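Local atomic coordinates of VIN1 (Oscarella pearsei, PDB entry 6BFI), a protein that binds actin filaments and may play a role in cell-cell adhesion as a sponge homolog of vinculin. Residues L561-M575 against S598-V612. Sequence-based numbering, arbitrary orientation.
Sequences LSSASESLAKSISPM and SADKVVEGVAAVRSV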
loop_
_atom_site.group_PDB
_atom_site.type_symbol
_atom_site.label_atom_id
_atom_site.label_comp_id
_atom_site.label_asym_id
_atom_site.label_seq_id
_atom_site.Cartn_x
_atom_site.Cartn_y
_atom_site.Cartn_z
ATOM N N LEU A 561 -20.142 9.380 18.846
ATOM C CA LEU A 561 -19.439 8.125 19.087
ATOM C C LEU A 561 -18.531 8.219 20.305
ATOM O O LEU A 561 -18.360 7.233 21.031
ATOM C CB LEU A 561 -18.634 7.731 17.849
ATOM C CG LEU A 561 -17.980 6.352 17.897
ATOM C CD1 LEU A 561 -19.017 5.296 18.251
ATOM C CD2 LEU A 561 -17.307 6.031 16.571
ATOM N N SER A 562 -17.943 9.393 20.548
ATOM C CA SER A 562 -17.137 9.573 21.749
ATOM C C SER A 562 -17.999 9.507 23.001
ATOM O O SER A 562 -17.582 8.945 24.019
ATOM C CB SER A 562 -16.383 10.901 21.685
ATOM O OG SER A 562 -15.469 10.912 20.605
ATOM N N SER A 563 -19.209 10.069 22.946
ATOM C CA SER A 563 -20.105 9.979 24.092
ATOM C C SER A 563 -20.508 8.534 24.363
ATOM O O SER A 563 -20.532 8.095 25.520
ATOM C CB SER A 563 -21.340 10.851 23.869
ATOM O OG SER A 563 -20.997 12.227 23.879
ATOM N N ALA A 564 -20.813 7.772 23.309
ATOM C CA ALA A 564 -21.202 6.377 23.500
ATOM C C ALA A 564 -20.038 5.544 24.031
ATOM O O ALA A 564 -20.207 4.746 24.961
ATOM C CB ALA A 564 -21.731 5.794 22.191
ATOM N N SER A 565 -18.846 5.718 23.454
ATOM C CA SER A 565 -17.699 4.925 23.887
ATOM C C SER A 565 -17.287 5.281 25.310
ATOM O O SER A 565 -16.970 4.395 26.112
ATOM C CB SER A 565 -16.528 5.119 22.924
ATOM O OG SER A 565 -15.989 6.423 23.027
ATOM N N GLU A 566 -17.289 6.573 25.648
ATOM C CA GLU A 566 -16.949 6.980 27.006
ATOM C C GLU A 566 -17.982 6.477 28.008
ATOM O O GLU A 566 -17.623 5.978 29.083
ATOM C CB GLU A 566 -16.818 8.501 27.077
ATOM C CG GLU A 566 -15.563 9.042 26.405
ATOM C CD GLU A 566 -15.688 10.505 26.022
ATOM O OE1 GLU A 566 -16.829 11.007 25.950
ATOM O OE2 GLU A 566 -14.644 11.151 25.791
ATOM N N SER A 567 -19.268 6.591 27.666
ATOM C CA SER A 567 -20.317 6.099 28.555
ATOM C C SER A 567 -20.208 4.592 28.756
ATOM O O SER A 567 -20.469 4.086 29.852
ATOM C CB SER A 567 -21.692 6.468 27.998
ATOM O OG SER A 567 -22.729 5.972 28.826
ATOM N N LEU A 568 -19.829 3.858 27.708
ATOM C CA LEU A 568 -19.640 2.419 27.855
ATOM C C LEU A 568 -18.428 2.111 28.724
ATOM O O LEU A 568 -18.477 1.214 29.573
ATOM C CB LEU A 568 -19.495 1.763 26.482
ATOM C CG LEU A 568 -19.107 0.282 26.470
ATOM C CD1 LEU A 568 -20.134 -0.552 27.217
ATOM C CD2 LEU A 568 -18.940 -0.223 25.044
ATOM N N ALA A 569 -17.332 2.849 28.526
ATOM C CA ALA A 569 -16.114 2.603 29.289
ATOM C C ALA A 569 -16.299 2.920 30.767
ATOM O O ALA A 569 -15.675 2.275 31.618
ATOM C CB ALA A 569 -14.959 3.420 28.713
ATOM N N LYS A 570 -17.152 3.893 31.094
ATOM C CA LYS A 570 -17.387 4.213 32.498
ATOM C C LYS A 570 -18.197 3.148 33.229
ATOM O O LYS A 570 -18.395 3.277 34.441
ATOM C CB LYS A 570 -18.090 5.568 32.619
ATOM C CG LYS A 570 -17.226 6.747 32.198
ATOM C CD LYS A 570 -17.783 8.062 32.715
ATOM C CE LYS A 570 -16.840 9.216 32.405
ATOM N NZ LYS A 570 -17.255 10.476 33.083
ATOM N N SER A 571 -18.654 2.102 32.539
ATOM C CA SER A 571 -19.462 1.059 33.153
ATOM C C SER A 571 -18.741 -0.272 33.289
ATOM O O SER A 571 -19.268 -1.176 33.946
ATOM C CB SER A 571 -20.747 0.838 32.343
ATOM O OG SER A 571 -20.455 0.214 31.107
ATOM N N ILE A 572 -17.558 -0.423 32.691
ATOM C CA ILE A 572 -16.894 -1.722 32.671
ATOM C C ILE A 572 -16.320 -2.055 34.045
ATOM O O ILE A 572 -16.605 -3.119 34.609
ATOM C CB ILE A 572 -15.810 -1.749 31.581
ATOM C CG1 ILE A 572 -16.421 -1.386 30.226
ATOM C CG2 ILE A 572 -15.140 -3.116 31.526
ATOM C CD1 ILE A 572 -15.407 -1.234 29.114
ATOM N N SER A 573 -15.503 -1.156 34.600
ATOM C CA SER A 573 -14.871 -1.420 35.893
ATOM C C SER A 573 -15.873 -1.704 37.006
ATOM O O SER A 573 -15.693 -2.705 37.726
ATOM C CB SER A 573 -13.944 -0.256 36.264
ATOM O OG SER A 573 -12.885 -0.127 35.332
ATOM N N PRO A 574 -16.927 -0.898 37.216
ATOM C CA PRO A 574 -17.879 -1.234 38.289
ATOM C C PRO A 574 -18.477 -2.621 38.142
ATOM O O PRO A 574 -18.723 -3.296 39.150
ATOM C CB PRO A 574 -18.946 -0.137 38.166
ATOM C CG PRO A 574 -18.251 0.995 37.513
ATOM C CD PRO A 574 -17.294 0.366 36.549
ATOM N N MET A 575 -18.707 -3.071 36.909
ATOM C CA MET A 575 -19.228 -4.416 36.699
ATOM C C MET A 575 -18.250 -5.468 37.208
ATOM O O MET A 575 -18.650 -6.432 37.874
ATOM C CB MET A 575 -19.533 -4.625 35.215
ATOM C CG MET A 575 -20.310 -5.889 34.892
ATOM S SD MET A 575 -19.268 -7.334 34.619
ATOM C CE MET A 575 -18.155 -6.727 33.353
ATOM N N SER A 598 -25.112 -4.082 36.701
ATOM C CA SER A 598 -23.895 -3.537 36.101
ATOM C C SER A 598 -23.620 -4.165 34.737
ATOM O O SER A 598 -23.297 -3.464 33.767
ATOM C CB SER A 598 -22.710 -3.750 37.043
ATOM O OG SER A 598 -22.911 -3.094 38.282
ATOM N N ALA A 599 -23.745 -5.492 34.644
ATOM C CA ALA A 599 -23.552 -6.165 33.363
ATOM C C ALA A 599 -24.586 -5.709 32.338
ATOM O O ALA A 599 -24.251 -5.466 31.170
ATOM C CB ALA A 599 -23.608 -7.680 33.559
ATOM N N ASP A 600 -25.849 -5.577 32.760
ATOM C CA ASP A 600 -26.860 -5.010 31.873
ATOM C C ASP A 600 -26.478 -3.607 31.418
ATOM O O ASP A 600 -26.754 -3.229 30.271
ATOM C CB ASP A 600 -28.224 -4.995 32.566
ATOM C CG ASP A 600 -28.784 -6.391 32.791
ATOM O OD1 ASP A 600 -28.472 -7.298 31.986
ATOM O OD2 ASP A 600 -29.544 -6.582 33.766
ATOM N N LYS A 601 -25.833 -2.826 32.289
ATOM C CA LYS A 601 -25.374 -1.502 31.884
ATOM C C LYS A 601 -24.304 -1.604 30.803
ATOM O O LYS A 601 -24.285 -0.806 29.855
ATOM C CB LYS A 601 -24.847 -0.729 33.094
ATOM C CG LYS A 601 -24.936 0.778 32.943
ATOM C CD LYS A 601 -26.382 1.243 32.988
ATOM C CE LYS A 601 -26.609 2.447 32.088
ATOM N NZ LYS A 601 -25.682 3.571 32.396
ATOM N N VAL A 602 -23.407 -2.588 30.926
ATOM C CA VAL A 602 -22.429 -2.833 29.867
ATOM C C VAL A 602 -23.136 -3.123 28.546
ATOM O O VAL A 602 -22.845 -2.502 27.512
ATOM C CB VAL A 602 -21.483 -3.980 30.263
ATOM C CG1 VAL A 602 -20.598 -4.364 29.085
ATOM C CG2 VAL A 602 -20.639 -3.584 31.469
ATOM N N VAL A 603 -24.079 -4.073 28.563
ATOM C CA VAL A 603 -24.825 -4.412 27.350
ATOM C C VAL A 603 -25.456 -3.167 26.738
ATOM O O VAL A 603 -25.396 -2.953 25.519
ATOM C CB VAL A 603 -25.885 -5.490 27.657
ATOM C CG1 VAL A 603 -26.877 -5.606 26.504
ATOM C CG2 VAL A 603 -25.220 -6.830 27.922
ATOM N N GLU A 604 -26.047 -2.313 27.578
ATOM C CA GLU A 604 -26.687 -1.104 27.071
ATOM C C GLU A 604 -25.670 -0.165 26.427
ATOM O O GLU A 604 -25.955 0.451 25.390
ATOM C CB GLU A 604 -27.439 -0.401 28.199
ATOM C CG GLU A 604 -28.505 0.568 27.719
ATOM C CD GLU A 604 -28.196 2.003 28.090
ATOM O OE1 GLU A 604 -27.261 2.224 28.887
ATOM O OE2 GLU A 604 -28.891 2.909 27.584
ATOM N N GLY A 605 -24.478 -0.043 27.017
ATOM C CA GLY A 605 -23.454 0.797 26.412
ATOM C C GLY A 605 -23.012 0.290 25.050
ATOM O O GLY A 605 -22.880 1.069 24.094
ATOM N N VAL A 606 -22.780 -1.021 24.941
ATOM C CA VAL A 606 -22.437 -1.602 23.644
ATOM C C VAL A 606 -23.542 -1.328 22.633
ATOM O O VAL A 606 -23.277 -0.951 21.481
ATOM C CB VAL A 606 -22.160 -3.110 23.784
ATOM C CG1 VAL A 606 -22.026 -3.759 22.414
ATOM C CG2 VAL A 606 -20.901 -3.339 24.607
ATOM N N ALA A 607 -24.800 -1.498 23.050
ATOM C CA ALA A 607 -25.916 -1.172 22.171
ATOM C C ALA A 607 -25.885 0.288 21.741
ATOM O O ALA A 607 -26.257 0.608 20.608
ATOM C CB ALA A 607 -27.242 -1.494 22.863
ATOM N N ALA A 608 -25.437 1.185 22.623
ATOM C CA ALA A 608 -25.363 2.599 22.266
ATOM C C ALA A 608 -24.322 2.838 21.180
ATOM O O ALA A 608 -24.591 3.533 20.189
ATOM C CB ALA A 608 -25.054 3.439 23.505
ATOM N N VAL A 609 -23.125 2.268 21.345
ATOM C CA VAL A 609 -22.089 2.425 20.323
ATOM C C VAL A 609 -22.567 1.852 18.991
ATOM O O VAL A 609 -22.423 2.478 17.928
ATOM C CB VAL A 609 -20.777 1.766 20.785
ATOM C CG1 VAL A 609 -19.674 2.002 19.762
ATOM C CG2 VAL A 609 -20.376 2.294 22.157
ATOM N N ARG A 610 -23.153 0.650 19.036
ATOM C CA ARG A 610 -23.718 0.044 17.837
ATOM C C ARG A 610 -24.786 0.932 17.214
ATOM O O ARG A 610 -24.937 0.951 15.988
ATOM C CB ARG A 610 -24.297 -1.333 18.173
ATOM C CG ARG A 610 -24.697 -2.169 16.967
ATOM C CD ARG A 610 -26.187 -2.061 16.644
ATOM N NE ARG A 610 -27.029 -2.513 17.749
ATOM C CZ ARG A 610 -27.814 -1.715 18.467
ATOM N NH1 ARG A 610 -27.876 -0.420 18.188
ATOM N NH2 ARG A 610 -28.544 -2.212 19.457
ATOM N N SER A 611 -25.532 1.675 18.035
ATOM C CA SER A 611 -26.568 2.550 17.499
ATOM C C SER A 611 -25.964 3.762 16.803
ATOM O O SER A 611 -26.482 4.210 15.773
ATOM C CB SER A 611 -27.517 2.995 18.610
ATOM O OG SER A 611 -28.364 4.036 18.149
ATOM N N VAL A 612 -24.883 4.316 17.354
ATOM C CA VAL A 612 -24.236 5.456 16.707
ATOM C C VAL A 612 -23.660 5.038 15.358
ATOM O O VAL A 612 -23.903 5.682 14.326
ATOM C CB VAL A 612 -23.155 6.058 17.622
ATOM C CG1 VAL A 612 -22.392 7.149 16.890
ATOM C CG2 VAL A 612 -23.788 6.609 18.890
#
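The carbonyl oxygen L568 O takes two donors from S571, which lies against V602 of the facing helix. S571 OG donates to L568 O at 2.7 Å, and S571 N reaches the same oxygen from the same face of the carbonyl plane. The hydroxyl sits between backbone N and carbonyl carbon (chi1 71°), which turns it back to L568. V602 CG2 lies 3.8 Å from S571 OG. No hydrogen bond crosses the interface, which is held mostly by apolar packing.

L568 is a knob in a hole formed by V602, G605, V606 and V609. Its CD1 reaches the backbone of the facing helix, 3.4 Å from V602 O, and packs over G605 CA, where no side chain intervenes. Its CD2 meets V606 CG2 at 3.7 Å. In return V609 is a knob among L561, A564, L568 and S565. Its two methyls face different residues: CG1 touches L561 CD1 at 3.7 Å, and CG2 lies by A564 CB. V612 closes this end over L561 and A564.

At the other end M575 CG, anti to the backbone N (chi1 -170°), lies 3.5 Å from A599 N. M575 CB packs on S598 CB and V602 CG2. Helix 524-550 packs on L561, L568 and I572, while helix 496-519 touches A599 and V606. The segments 561-569 and 598-612 run antiparallel, with 167° between their N-to-C directions, in the knobs-into-holes packing of a vinculin-family helical bundle.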